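Cysteine desulfurase (Stenotrophomonas maltophilia, PDB 6WCI) probably catalyses, with a pyridoxal 5'-phosphate cofactor, the removal of sulfur from L-cysteine to leave L-alanine, passing the sulfur to a carrier. Local coordinates at residues S222-H227 and D238-T243; L101-S106 and V230-I235; R69-N74 and S84-A89; N95-F100 and V308-L313; E374-R379 and E412-A417. All coordinates share one frame; numbering follows the deposited sequence.

Overall arrangement
Interactions 1, 2 and 4 adjoin one another beside the seven-stranded sheet; interaction 3 lies farther out on helix 81-101, and interaction 5 belongs to the six-stranded sheet. Interaction 1 reaches the cofactor directly: Q223 and T243 both hydrogen-bond to the pyridoxal-phosphate lysine at position 246. Interactions 2 and 4 border it, with centres about 11 and 13 Å away; L101 and F100, from the end of helix 81-101, both pack on V225. Interactions 3 and 4 share that helix, their centres about 18 Å apart, and interactions 3 and 5 both touch the second subunit. Interaction 5 stands apart, about 28 Å from interaction 1 between centres and about 42 Å from interaction 3.

Interaction 1: S222-H227 and D238-T243; sequences SQAVPH and DFYAIT
V225 and I242 form the apolar heart of this contact, their side chains crossing at about a right angle. V225 CG1 lies 3.6 Å from I242 CG2, and V225 CG2 is almost as close to the same methyl. Both branches can meet it because chi1 of V225, -59°, sets CG1 beside its own backbone N and CG2 between N and the carbonyl carbon. CG1 also comes to the edge of the Y240 ring, near the ring plane, at 4.0 Å from Y240 CE1; here the two side chains slide past each other in opposite directions. The phenol oxygen carries the ring's reach further, Y240 OH lying 3.3 Å from A224 CB, while H192 supplies the polar partner of that hydroxyl. At the other end of the contact S222 CB approaches T243 CG2 at 4.0 Å.

The polar link between the segments is made by water. One molecule donates to S222 O at 2.8 Å and accepts from T243 N at 2.9 Å, so that a loop carbonyl and a strand N-H are both satisfied without meeting directly. The hydroxyl of S222 is engaged differently, with D220 and T114.

Two side chains of these segments reach the cofactor. T243 OG1 hydrogen-bonds to the phosphate of the pyridoxal-phosphate lysine at position 246, and Q223 NE2 bonds to the cofactor's O3. The loop after strand 216-220 and the end of strand 239-243, which runs parallel to strand 216-220, thus both present cofactor ligands, a construction characteristic of the cofactor site in class-V pyridoxal-phosphate enzymes.

Interaction 2: L101-S106 and V230-I235; sequences LNVRPS and VDVAAI
V232 N donates to L101 O at 2.9 Å, with an N-H...O angle of 152°, and this bond joins the end of one helix to the beginning of another. On one side helix 81-101 closes in a Schellman motif, N102 taking positive phi; on the other, D231 is the N-cap of the short, weakly bonded helix 232-235. A carbonyl from a last helical turn therefore receives the N-H of the first residue beyond a cap. The closest CA atoms are those of N102 and D231, 5.3 Å apart.

Beneath this bond runs a small apolar seam. L101 and V232 lie side by side and point the same way, L101 CB being 3.7 Å from V232 CG2, while V103 CG1 touches V232 CB at 3.7 Å. Y240 and W257 carry the seam onward to the large sheet. At the more open margin A233 CB rests 3.5 Å from N102 O.

The polar pair lies beside the seam. Chi1 of N102, -163°, turns the amide away from its own N and across to D231, with the amide and carboxylate planes 74° apart. N102 ND2 donates to D231 OD1 at 3.1 Å, and A234 N makes the capping bond to that same oxygen, also at 3.1 Å. The two donors grip D231 OD1 from opposite faces of the carboxylate.

Interaction 3: R69-N74 and S84-A89; sequences RRYNAN and SEATDA
The connection that follows helix 58-70 turns back here onto helix 81-101, at the interface with the second subunit, and Y71, just past the first helix, turns the edge of its ring to A86 and A89. A86 N and A89 CB both sit near the ring plane. Y71 CD2 is 3.8 Å from A86 N, Y71 CE2 is 3.7 Å from A89 CB, and Y71 OH reaches the same methyl at 3.6 Å. This course along the helix follows from chi1 of 59°, which places CG between the backbone N and the carbonyl carbon. F67 meets the Y71 ring edge-to-face, and I304 of helix 300-316 touches it too.

Where the ring begins, the extended E85 side chain passes Y71 at a slant: E85 OE1 is 3.5 Å from Y71 CB, and the carboxylate and ring planes stand 50° apart. The A86 methyl of helix 81-101 packs against main-chain oxygens of the connection, 3.7 Å from A73 O and 3.8 Å from Y71 O.

The charge of E85 is answered from across the dimer. OE2 forms a salt bridge with R38 of the second subunit, whose guanidinium also donates to R70 O, while N74 ND2 bonds to N52 O of that subunit. Van der Waals contact thus shapes the fit within the chain, whereas the carboxylate, probably kept ionised by R38, links helix 81-101 to the second subunit.

Interaction 4: N95-F100 and V308-L313; sequences NTLARF and VAADYL
The F100 ring meets A310 and L313 through its CD1, CE1 and CZ atoms, obliquely to its plane. CD1 lies 3.8 Å from A310 O. Farther out, CE1 approaches L313 CB at 3.7 Å and CZ approaches L313 CD1 at 3.9 Å, so that leucine and phenylalanine cross at a slant. A chi1 of -176° carries the aromatic group outward to L313 while its CB stays near A310. V225 and M247, the latter next to the cofactor-bearing lysine, also touch this ring.

A310 is the small residue that lets the helices come close. Its methyl sits among three side chains of helix 81-101: T96 CG2 is 3.9 Å away from A310 CB, L97 CD1 4.0 Å and F100 CB 4.1 Å. T96 turns its methyl, not its hydroxyl, into the contact, and T96 CG2 also meets D311 N at 3.7 Å. The hydroxyl is occupied within its own helix by G92 O.

The short helical segments run in broadly the same sense, at 37° to each other, and their axes approach to 8.4 Å. Such a distance suits an interface built around an alanine. L97, besides meeting A310, packs with A98 on strand 108-111, while V308, A309 and Y312 face helix 58-70. Helix 81-101 therefore touches both strand 108-111 of the mixed seven-stranded sheet and helix 300-316, consistent with the helix-flanked sheet of the large cofactor-binding domain in the class-V aminotransferase fold.

Interaction 5: E374-R379 and E412-A417; sequences EGVAVR and ERFMTA
V376 sets one methyl against the CD2-CE2 side of F414, obliquely to the ring, and turns the other to A417. V376 CG1 lies 3.6 Å from F414 CD2 and 3.7 Å from F414 CE2, the two side chains crossing at about a right angle, and V376 CG2 is 4.1 Å from A417 CB. This division follows from chi1 of 177°, which puts CG1 anti to the backbone N and CG2 beside it. V378 comes to the ring differently, its CG1 lying in the ring plane at the edge, 3.9 Å from F414 CE2. The methyl of A417 is met as well by the root of a glutamate, E374 CB at 3.8 Å.

A water bridges the polar margin. It accepts from R413 NH2 at 2.8 Å, in the plane of the guanidinium, and donates to E374 O at 3.1 Å, joining a helix side chain to a main-chain carbonyl at the end of another helix.

Behind these contacts stands G375, whose positive phi of 90° completes a Schellman motif after helix 364-373 and turns the chain into strand 376-381. F48 and F332 bring further rings to F414, and L371 packs against V376, V378 and A417. Helix 408-422 consequently lies against strand 376-381 beside helices 364-373 and 318-336, while G375, just before the strand, and A377 bond to V46 of strand 43-47, and R379 bonds to R399 of strand 397-401.

Interaction 1: S222-H227 and D238-T243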
# COMPACT_ATOMS: atom_id res chain seq x y z
N SER B 222 2.97 16.81 -1.07
CA SER B 222 2.46 16.13 0.12
C SER B 222 1.98 17.10 1.19
O SER B 222 1.03 16.79 1.92
CB SER B 222 3.52 15.21 0.72
OG SER B 222 4.15 14.44 -0.28
N GLN B 223 2.64 18.26 1.31
CA GLN B 223 2.22 19.28 2.26
C GLN B 223 1.44 20.41 1.61
O GLN B 223 1.08 21.36 2.30
CB GLN B 223 3.44 19.85 3.00
CG GLN B 223 4.20 18.84 3.82
CD GLN B 223 3.43 18.40 5.06
OE1 GLN B 223 2.49 19.08 5.48
NE2 GLN B 223 3.83 17.28 5.64
N ALA B 224 1.15 20.31 0.31
CA ALA B 224 0.35 21.31 -0.38
C ALA B 224 -1.15 21.03 -0.30
O ALA B 224 -1.92 21.86 0.20
CB ALA B 224 0.78 21.41 -1.84
N VAL B 225 -1.59 19.88 -0.80
CA VAL B 225 -3.01 19.61 -0.99
C VAL B 225 -3.83 19.54 0.30
O VAL B 225 -5.05 19.74 0.23
CB VAL B 225 -3.22 18.33 -1.81
CG1 VAL B 225 -2.54 18.49 -3.16
CG2 VAL B 225 -2.69 17.13 -1.08
N PRO B 226 -3.26 19.28 1.49
CA PRO B 226 -4.10 19.40 2.70
C PRO B 226 -4.26 20.81 3.22
O PRO B 226 -5.14 21.03 4.07
CB PRO B 226 -3.37 18.52 3.73
CG PRO B 226 -1.99 18.42 3.26
CD PRO B 226 -1.95 18.68 1.81
N HIS B 227 -3.48 21.78 2.73
CA HIS B 227 -3.45 23.11 3.31
C HIS B 227 -3.86 24.23 2.36
O HIS B 227 -4.08 25.36 2.82
CB HIS B 227 -2.04 23.42 3.86
CG HIS B 227 -1.58 22.44 4.89
ND1 HIS B 227 -2.05 22.45 6.19
CD2 HIS B 227 -0.71 21.40 4.82
CE1 HIS B 227 -1.48 21.47 6.87
NE2 HIS B 227 -0.66 20.82 6.06
N ASP B 238 5.26 18.00 -14.93
CA ASP B 238 5.16 16.69 -15.57
C ASP B 238 4.61 15.60 -14.65
O ASP B 238 4.00 14.64 -15.14
CB ASP B 238 6.53 16.25 -16.10
CG ASP B 238 7.08 17.21 -17.12
OD1 ASP B 238 6.60 17.18 -18.28
OD2 ASP B 238 7.96 18.03 -16.75
N PHE B 239 4.83 15.71 -13.35
CA PHE B 239 4.44 14.71 -12.36
C PHE B 239 4.16 15.41 -11.04
O PHE B 239 4.96 16.24 -10.63
CB PHE B 239 5.55 13.69 -12.09
CG PHE B 239 5.98 12.89 -13.29
CD1 PHE B 239 5.33 11.70 -13.61
CD2 PHE B 239 7.05 13.29 -14.05
CE1 PHE B 239 5.74 10.95 -14.71
CE2 PHE B 239 7.47 12.55 -15.14
CZ PHE B 239 6.81 11.38 -15.47
N TYR B 240 3.08 15.02 -10.36
CA TYR B 240 2.70 15.60 -9.07
C TYR B 240 2.25 14.49 -8.13
O TYR B 240 1.38 13.69 -8.48
CB TYR B 240 1.59 16.64 -9.27
CG TYR B 240 1.31 17.55 -8.09
CD1 TYR B 240 0.48 17.15 -7.05
CD2 TYR B 240 1.85 18.83 -8.03
CE1 TYR B 240 0.21 18.01 -5.97
CE2 TYR B 240 1.59 19.68 -6.97
CZ TYR B 240 0.77 19.27 -5.94
OH TYR B 240 0.53 20.14 -4.89
N ALA B 241 2.86 14.43 -6.94
CA ALA B 241 2.65 13.35 -5.98
C ALA B 241 2.00 13.86 -4.70
O ALA B 241 2.42 14.88 -4.15
CB ALA B 241 3.99 12.69 -5.64
N ILE B 242 1.00 13.13 -4.19
CA ILE B 242 0.34 13.47 -2.94
C ILE B 242 0.24 12.23 -2.07
O ILE B 242 0.44 11.10 -2.53
CB ILE B 242 -1.07 14.08 -3.15
CG1 ILE B 242 -1.96 13.08 -3.86
CG2 ILE B 242 -0.98 15.39 -3.92
CD1 ILE B 242 -3.44 13.45 -3.88
N THR B 243 -0.05 12.44 -0.78
CA THR B 243 -0.17 11.31 0.13
C THR B 243 -1.43 11.45 0.98
O THR B 243 -1.76 12.54 1.46
CB THR B 243 1.11 11.13 0.97
OG1 THR B 243 1.13 9.81 1.54
CG2 THR B 243 1.23 12.17 2.06
O HOH W 1 -0.61 14.96 0.62

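Interaction 2: L101-S106 and V230-I235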
# COMPACT_ATOMS: atom_id res chain seq x y z
N LEU B 101 -8.02 17.66 -7.31
CA LEU B 101 -6.79 18.15 -7.93
C LEU B 101 -7.02 18.85 -9.26
O LEU B 101 -6.07 19.39 -9.83
CB LEU B 101 -5.81 16.99 -8.13
CG LEU B 101 -5.63 16.09 -6.91
CD1 LEU B 101 -4.97 14.79 -7.34
CD2 LEU B 101 -4.82 16.80 -5.86
N ASN B 102 -8.26 18.85 -9.75
CA ASN B 102 -8.62 19.40 -11.06
C ASN B 102 -7.84 18.73 -12.20
O ASN B 102 -7.30 19.38 -13.08
CB ASN B 102 -8.44 20.92 -11.11
CG ASN B 102 -9.18 21.56 -12.27
OD1 ASN B 102 -10.30 21.15 -12.60
ND2 ASN B 102 -8.57 22.55 -12.91
N VAL B 103 -7.80 17.39 -12.16
CA VAL B 103 -7.15 16.59 -13.19
C VAL B 103 -8.12 15.52 -13.67
O VAL B 103 -9.15 15.25 -13.05
CB VAL B 103 -5.85 15.93 -12.70
CG1 VAL B 103 -4.89 16.97 -12.15
CG2 VAL B 103 -6.15 14.84 -11.68
N ARG B 104 -7.77 14.89 -14.78
CA ARG B 104 -8.63 13.80 -15.22
C ARG B 104 -8.28 12.53 -14.44
O ARG B 104 -7.11 12.27 -14.16
CB ARG B 104 -8.48 13.55 -16.72
CG ARG B 104 -8.86 14.76 -17.56
CD ARG B 104 -8.91 14.44 -19.03
NE ARG B 104 -9.78 13.30 -19.31
CZ ARG B 104 -10.22 12.98 -20.52
NH1 ARG B 104 -11.01 11.92 -20.69
NH2 ARG B 104 -9.89 13.72 -21.57
N PRO B 105 -9.29 11.74 -14.06
CA PRO B 105 -9.00 10.53 -13.28
C PRO B 105 -8.20 9.51 -14.07
O PRO B 105 -7.46 8.72 -13.47
CB PRO B 105 -10.40 10.02 -12.91
CG PRO B 105 -11.33 10.63 -13.90
CD PRO B 105 -10.73 11.94 -14.29
N SER B 106 -8.31 9.52 -15.40
CA SER B 106 -7.54 8.61 -16.24
C SER B 106 -6.03 8.85 -16.12
O SER B 106 -5.25 7.94 -16.43
CB SER B 106 -7.97 8.77 -17.70
OG SER B 106 -7.79 7.57 -18.42
N VAL B 230 -5.09 23.28 -4.69
CA VAL B 230 -4.12 23.02 -5.74
C VAL B 230 -4.89 22.62 -6.99
O VAL B 230 -5.63 21.62 -6.98
CB VAL B 230 -3.09 21.95 -5.35
CG1 VAL B 230 -2.05 21.82 -6.45
CG2 VAL B 230 -2.42 22.32 -4.03
N ASP B 231 -4.75 23.42 -8.03
CA ASP B 231 -5.13 23.07 -9.40
C ASP B 231 -3.89 22.46 -10.03
O ASP B 231 -3.03 23.17 -10.56
CB ASP B 231 -5.63 24.30 -10.14
CG ASP B 231 -6.00 24.02 -11.59
OD1 ASP B 231 -5.65 22.94 -12.12
OD2 ASP B 231 -6.64 24.89 -12.22
N VAL B 232 -3.78 21.13 -9.96
CA VAL B 232 -2.55 20.48 -10.42
C VAL B 232 -2.30 20.76 -11.90
O VAL B 232 -1.16 20.97 -12.32
CB VAL B 232 -2.59 18.96 -10.13
CG1 VAL B 232 -1.41 18.28 -10.77
CG2 VAL B 232 -2.59 18.70 -8.63
N ALA B 233 -3.37 20.76 -12.70
CA ALA B 233 -3.20 20.91 -14.15
C ALA B 233 -2.65 22.28 -14.50
O ALA B 233 -1.84 22.41 -15.42
CB ALA B 233 -4.52 20.67 -14.87
N ALA B 234 -3.07 23.31 -13.77
CA ALA B 234 -2.60 24.67 -14.03
C ALA B 234 -1.16 24.88 -13.58
O ALA B 234 -0.59 25.93 -13.89
CB ALA B 234 -3.51 25.69 -13.34
N ILE B 235 -0.58 23.93 -12.86
CA ILE B 235 0.82 24.09 -12.47
C ILE B 235 1.72 23.93 -13.68
O ILE B 235 2.73 24.63 -13.82
CB ILE B 235 1.19 23.10 -11.34
CG1 ILE B 235 0.33 23.37 -10.10
CG2 ILE B 235 2.66 23.24 -10.98
CD1 ILE B 235 0.73 22.52 -8.90

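Interaction 3: R69-N74 and S84-A89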
# COMPACT_ATOMS: atom_id res chain seq x y z
N ARG B 69 -17.78 -3.63 6.95
CA ARG B 69 -18.99 -4.21 7.54
C ARG B 69 -20.05 -4.55 6.51
O ARG B 69 -20.90 -5.41 6.78
CB ARG B 69 -19.60 -3.24 8.57
CG ARG B 69 -18.87 -3.22 9.88
CD ARG B 69 -19.47 -2.18 10.83
NE ARG B 69 -18.65 -2.05 12.02
CZ ARG B 69 -18.77 -2.82 13.10
NH1 ARG B 69 -19.68 -3.79 13.14
NH2 ARG B 69 -17.96 -2.63 14.14
N ARG B 70 -20.06 -3.88 5.36
CA ARG B 70 -21.25 -3.87 4.51
C ARG B 70 -21.02 -4.20 3.05
O ARG B 70 -21.97 -4.64 2.40
CB ARG B 70 -21.96 -2.51 4.61
CG ARG B 70 -22.53 -2.18 6.00
CD ARG B 70 -23.87 -2.84 6.20
NE ARG B 70 -24.83 -2.42 5.17
CZ ARG B 70 -26.00 -3.02 4.96
NH1 ARG B 70 -26.35 -4.07 5.70
NH2 ARG B 70 -26.81 -2.59 4.00
N TYR B 71 -19.83 -4.00 2.49
CA TYR B 71 -19.66 -4.39 1.09
C TYR B 71 -18.20 -4.71 0.77
O TYR B 71 -17.73 -4.46 -0.35
CB TYR B 71 -20.21 -3.34 0.12
CG TYR B 71 -19.61 -1.95 0.20
CD1 TYR B 71 -19.92 -1.09 1.25
CD2 TYR B 71 -18.79 -1.48 -0.81
CE1 TYR B 71 -19.38 0.20 1.30
CE2 TYR B 71 -18.25 -0.20 -0.77
CZ TYR B 71 -18.55 0.63 0.28
OH TYR B 71 -18.00 1.89 0.30
N ASN B 72 -17.51 -5.34 1.71
CA ASN B 72 -16.16 -5.80 1.46
C ASN B 72 -16.15 -6.91 0.41
O ASN B 72 -16.77 -7.96 0.60
CB ASN B 72 -15.54 -6.28 2.77
CG ASN B 72 -14.18 -6.89 2.58
OD1 ASN B 72 -13.21 -6.18 2.28
ND2 ASN B 72 -14.09 -8.21 2.75
N ALA B 73 -15.49 -6.63 -0.72
CA ALA B 73 -15.29 -7.55 -1.84
C ALA B 73 -14.17 -6.96 -2.68
O ALA B 73 -13.74 -5.83 -2.45
CB ALA B 73 -16.57 -7.73 -2.66
N ASN B 74 -13.70 -7.73 -3.66
CA ASN B 74 -12.64 -7.23 -4.53
C ASN B 74 -13.24 -6.42 -5.67
O ASN B 74 -14.44 -6.47 -5.93
CB ASN B 74 -11.78 -8.38 -5.07
CG ASN B 74 -10.31 -8.00 -5.18
OD1 ASN B 74 -9.97 -6.89 -5.62
ND2 ASN B 74 -9.43 -8.90 -4.77
N SER B 84 -19.56 -5.31 -7.32
CA SER B 84 -19.99 -4.13 -8.05
C SER B 84 -20.01 -2.90 -7.15
O SER B 84 -19.49 -1.83 -7.51
CB SER B 84 -21.37 -4.36 -8.66
OG SER B 84 -21.91 -3.17 -9.18
N GLU B 85 -20.60 -3.03 -5.96
CA GLU B 85 -20.61 -1.91 -5.02
C GLU B 85 -19.20 -1.47 -4.67
O GLU B 85 -18.91 -0.26 -4.64
CB GLU B 85 -21.39 -2.29 -3.76
CG GLU B 85 -22.82 -2.69 -4.04
CD GLU B 85 -23.63 -2.93 -2.77
OE1 GLU B 85 -23.12 -2.65 -1.67
OE2 GLU B 85 -24.78 -3.39 -2.89
N ALA B 86 -18.30 -2.42 -4.43
CA ALA B 86 -16.93 -2.09 -4.08
C ALA B 86 -16.22 -1.38 -5.23
O ALA B 86 -15.46 -0.43 -5.02
CB ALA B 86 -16.18 -3.36 -3.68
N THR B 87 -16.46 -1.84 -6.47
CA THR B 87 -15.83 -1.23 -7.63
C THR B 87 -16.32 0.20 -7.84
O THR B 87 -15.53 1.11 -8.10
CB THR B 87 -16.08 -2.08 -8.87
OG1 THR B 87 -15.54 -3.39 -8.66
CG2 THR B 87 -15.42 -1.45 -10.11
N ASP B 88 -17.64 0.40 -7.74
CA ASP B 88 -18.18 1.75 -7.90
C ASP B 88 -17.63 2.70 -6.85
O ASP B 88 -17.31 3.86 -7.15
CB ASP B 88 -19.71 1.71 -7.85
CG ASP B 88 -20.31 0.94 -9.00
OD1 ASP B 88 -19.55 0.54 -9.92
OD2 ASP B 88 -21.53 0.72 -9.00
N ALA B 89 -17.50 2.23 -5.61
CA ALA B 89 -16.95 3.08 -4.56
C ALA B 89 -15.48 3.39 -4.81
O ALA B 89 -15.03 4.53 -4.61
CB ALA B 89 -17.13 2.40 -3.20

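Interaction 4: N95-F100 and V308-L313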
# COMPACT_ATOMS: atom_id res chain seq x y z
N ASN B 95 -12.38 9.36 -8.93
CA ASN B 95 -12.98 10.52 -9.59
C ASN B 95 -13.09 11.71 -8.65
O ASN B 95 -12.93 12.86 -9.06
CB ASN B 95 -14.36 10.17 -10.15
CG ASN B 95 -14.32 9.02 -11.15
OD1 ASN B 95 -13.26 8.70 -11.69
ND2 ASN B 95 -15.47 8.41 -11.41
N THR B 96 -13.37 11.44 -7.37
CA THR B 96 -13.46 12.51 -6.39
C THR B 96 -12.10 13.12 -6.13
O THR B 96 -11.98 14.34 -5.96
CB THR B 96 -14.05 11.98 -5.08
OG1 THR B 96 -15.35 11.47 -5.33
CG2 THR B 96 -14.12 13.11 -4.05
N LEU B 97 -11.06 12.29 -6.04
CA LEU B 97 -9.71 12.82 -5.87
C LEU B 97 -9.31 13.63 -7.09
O LEU B 97 -8.71 14.71 -6.96
CB LEU B 97 -8.73 11.68 -5.61
CG LEU B 97 -7.34 12.05 -5.09
CD1 LEU B 97 -7.42 12.96 -3.84
CD2 LEU B 97 -6.54 10.79 -4.80
N ALA B 98 -9.66 13.15 -8.28
CA ALA B 98 -9.30 13.86 -9.51
C ALA B 98 -9.91 15.26 -9.55
O ALA B 98 -9.25 16.22 -9.96
CB ALA B 98 -9.74 13.05 -10.73
N ARG B 99 -11.17 15.39 -9.12
CA ARG B 99 -11.80 16.70 -9.06
C ARG B 99 -11.13 17.58 -8.02
O ARG B 99 -10.96 18.79 -8.22
CB ARG B 99 -13.29 16.56 -8.76
N PHE B 100 -10.73 16.98 -6.90
CA PHE B 100 -9.98 17.68 -5.86
C PHE B 100 -8.73 18.35 -6.43
O PHE B 100 -8.40 19.49 -6.07
CB PHE B 100 -9.62 16.67 -4.78
CG PHE B 100 -8.92 17.24 -3.60
CD1 PHE B 100 -9.58 18.09 -2.73
CD2 PHE B 100 -7.61 16.89 -3.32
CE1 PHE B 100 -8.94 18.60 -1.63
CE2 PHE B 100 -6.97 17.41 -2.22
CZ PHE B 100 -7.63 18.25 -1.37
N VAL B 308 -13.65 10.00 0.43
CA VAL B 308 -14.46 10.80 1.35
C VAL B 308 -13.66 11.99 1.88
O VAL B 308 -14.19 13.10 2.03
CB VAL B 308 -15.03 9.93 2.48
CG1 VAL B 308 -15.83 10.79 3.45
CG2 VAL B 308 -15.93 8.83 1.91
N ALA B 309 -12.38 11.77 2.19
CA ALA B 309 -11.52 12.87 2.64
C ALA B 309 -11.47 13.98 1.60
O ALA B 309 -11.58 15.17 1.93
CB ALA B 309 -10.11 12.37 2.94
N ALA B 310 -11.27 13.61 0.33
CA ALA B 310 -11.24 14.61 -0.73
C ALA B 310 -12.55 15.37 -0.82
O ALA B 310 -12.56 16.60 -0.94
CB ALA B 310 -10.91 13.93 -2.07
N ASP B 311 -13.68 14.65 -0.73
CA ASP B 311 -14.97 15.32 -0.79
C ASP B 311 -15.20 16.20 0.43
O ASP B 311 -15.79 17.28 0.33
CB ASP B 311 -16.08 14.29 -0.93
CG ASP B 311 -17.45 14.93 -1.01
OD1 ASP B 311 -17.73 15.62 -2.01
OD2 ASP B 311 -18.24 14.75 -0.06
N TYR B 312 -14.71 15.76 1.59
CA TYR B 312 -14.84 16.58 2.80
C TYR B 312 -14.10 17.90 2.64
O TYR B 312 -14.63 18.96 2.99
CB TYR B 312 -14.33 15.81 4.01
CG TYR B 312 -14.55 16.48 5.35
CD1 TYR B 312 -15.70 16.23 6.10
CD2 TYR B 312 -13.61 17.36 5.87
CE1 TYR B 312 -15.91 16.85 7.34
CE2 TYR B 312 -13.81 17.99 7.11
CZ TYR B 312 -14.96 17.73 7.83
OH TYR B 312 -15.14 18.35 9.05
N LEU B 313 -12.89 17.86 2.09
CA LEU B 313 -12.11 19.09 1.92
C LEU B 313 -12.68 19.97 0.81
O LEU B 313 -12.68 21.20 0.93
CB LEU B 313 -10.65 18.74 1.63
CG LEU B 313 -9.88 18.14 2.81
CD1 LEU B 313 -8.50 17.67 2.39
CD2 LEU B 313 -9.78 19.16 3.93

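Interaction 5: E374-R379 and E412-A417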
# COMPACT_ATOMS: atom_id res chain seq x y z
N GLU B 374 2.57 17.93 28.97
CA GLU B 374 1.49 18.89 29.07
C GLU B 374 0.34 18.57 28.12
O GLU B 374 -0.62 19.35 28.04
CB GLU B 374 2.03 20.30 28.80
CG GLU B 374 3.20 20.70 29.70
CD GLU B 374 2.80 20.85 31.17
OE1 GLU B 374 2.02 21.77 31.48
OE2 GLU B 374 3.27 20.04 32.00
N GLY B 375 0.40 17.45 27.41
CA GLY B 375 -0.61 17.09 26.44
C GLY B 375 -0.36 17.59 25.04
O GLY B 375 -1.14 17.27 24.14
N VAL B 376 0.71 18.36 24.83
CA VAL B 376 1.00 18.94 23.53
C VAL B 376 1.81 17.95 22.71
O VAL B 376 2.86 17.48 23.15
CB VAL B 376 1.77 20.27 23.68
CG1 VAL B 376 2.13 20.80 22.30
CG2 VAL B 376 0.95 21.29 24.44
N ALA B 377 1.33 17.64 21.52
CA ALA B 377 2.04 16.75 20.61
C ALA B 377 2.73 17.59 19.53
O ALA B 377 2.07 18.23 18.71
CB ALA B 377 1.09 15.73 19.99
N VAL B 378 4.05 17.60 19.56
CA VAL B 378 4.86 18.14 18.48
C VAL B 378 5.94 17.11 18.15
O VAL B 378 6.05 16.07 18.80
CB VAL B 378 5.49 19.51 18.82
CG1 VAL B 378 4.42 20.53 19.16
CG2 VAL B 378 6.48 19.37 19.96
N ARG B 379 6.74 17.42 17.15
CA ARG B 379 7.79 16.53 16.69
C ARG B 379 9.11 17.29 16.70
O ARG B 379 9.19 18.39 16.15
CB ARG B 379 7.49 16.01 15.30
CG ARG B 379 8.55 15.11 14.71
CD ARG B 379 8.79 13.90 15.59
NE ARG B 379 9.47 12.82 14.89
CZ ARG B 379 10.16 11.86 15.49
NH1 ARG B 379 10.28 11.87 16.82
NH2 ARG B 379 10.76 10.91 14.78
N GLU B 412 -3.06 29.39 22.49
CA GLU B 412 -2.74 30.04 23.75
C GLU B 412 -2.33 29.02 24.81
O GLU B 412 -1.35 29.23 25.53
CB GLU B 412 -3.92 30.89 24.23
CG GLU B 412 -4.24 32.09 23.34
CD GLU B 412 -3.13 33.15 23.31
OE1 GLU B 412 -3.07 33.92 22.34
OE2 GLU B 412 -2.33 33.20 24.26
N ARG B 413 -3.06 27.90 24.90
CA ARG B 413 -2.67 26.82 25.80
C ARG B 413 -1.26 26.32 25.49
O ARG B 413 -0.50 25.96 26.40
CB ARG B 413 -3.65 25.65 25.68
CG ARG B 413 -5.08 25.96 26.11
CD ARG B 413 -5.91 24.68 26.16
NE ARG B 413 -5.22 23.64 26.92
CZ ARG B 413 -5.24 23.56 28.25
NH1 ARG B 413 -5.91 24.46 28.95
NH2 ARG B 413 -4.58 22.59 28.87
N PHE B 414 -0.90 26.28 24.20
CA PHE B 414 0.44 25.85 23.80
C PHE B 414 1.51 26.77 24.37
O PHE B 414 2.50 26.32 24.96
CB PHE B 414 0.52 25.79 22.27
CG PHE B 414 1.89 25.51 21.73
CD1 PHE B 414 2.82 26.54 21.58
CD2 PHE B 414 2.25 24.23 21.36
CE1 PHE B 414 4.08 26.27 21.07
CE2 PHE B 414 3.51 23.96 20.86
CZ PHE B 414 4.42 24.98 20.71
N MET B 415 1.33 28.08 24.19
CA MET B 415 2.36 29.02 24.63
C MET B 415 2.54 28.98 26.14
O MET B 415 3.66 29.18 26.63
CB MET B 415 1.99 30.43 24.17
CG MET B 415 1.70 30.49 22.70
SD MET B 415 3.21 30.39 21.73
CE MET B 415 2.56 30.13 20.08
N THR B 416 1.47 28.72 26.88
CA THR B 416 1.59 28.56 28.33
C THR B 416 2.38 27.30 28.67
O THR B 416 3.20 27.31 29.60
CB THR B 416 0.19 28.52 28.95
OG1 THR B 416 -0.37 29.84 28.95
CG2 THR B 416 0.24 27.98 30.38
N ALA B 417 2.17 26.22 27.92
CA ALA B 417 2.96 25.02 28.14
C ALA B 417 4.42 25.24 27.74
O ALA B 417 5.33 24.71 28.38
CB ALA B 417 2.36 23.85 27.36
O HOH W 2 -3.45 20.50 27.43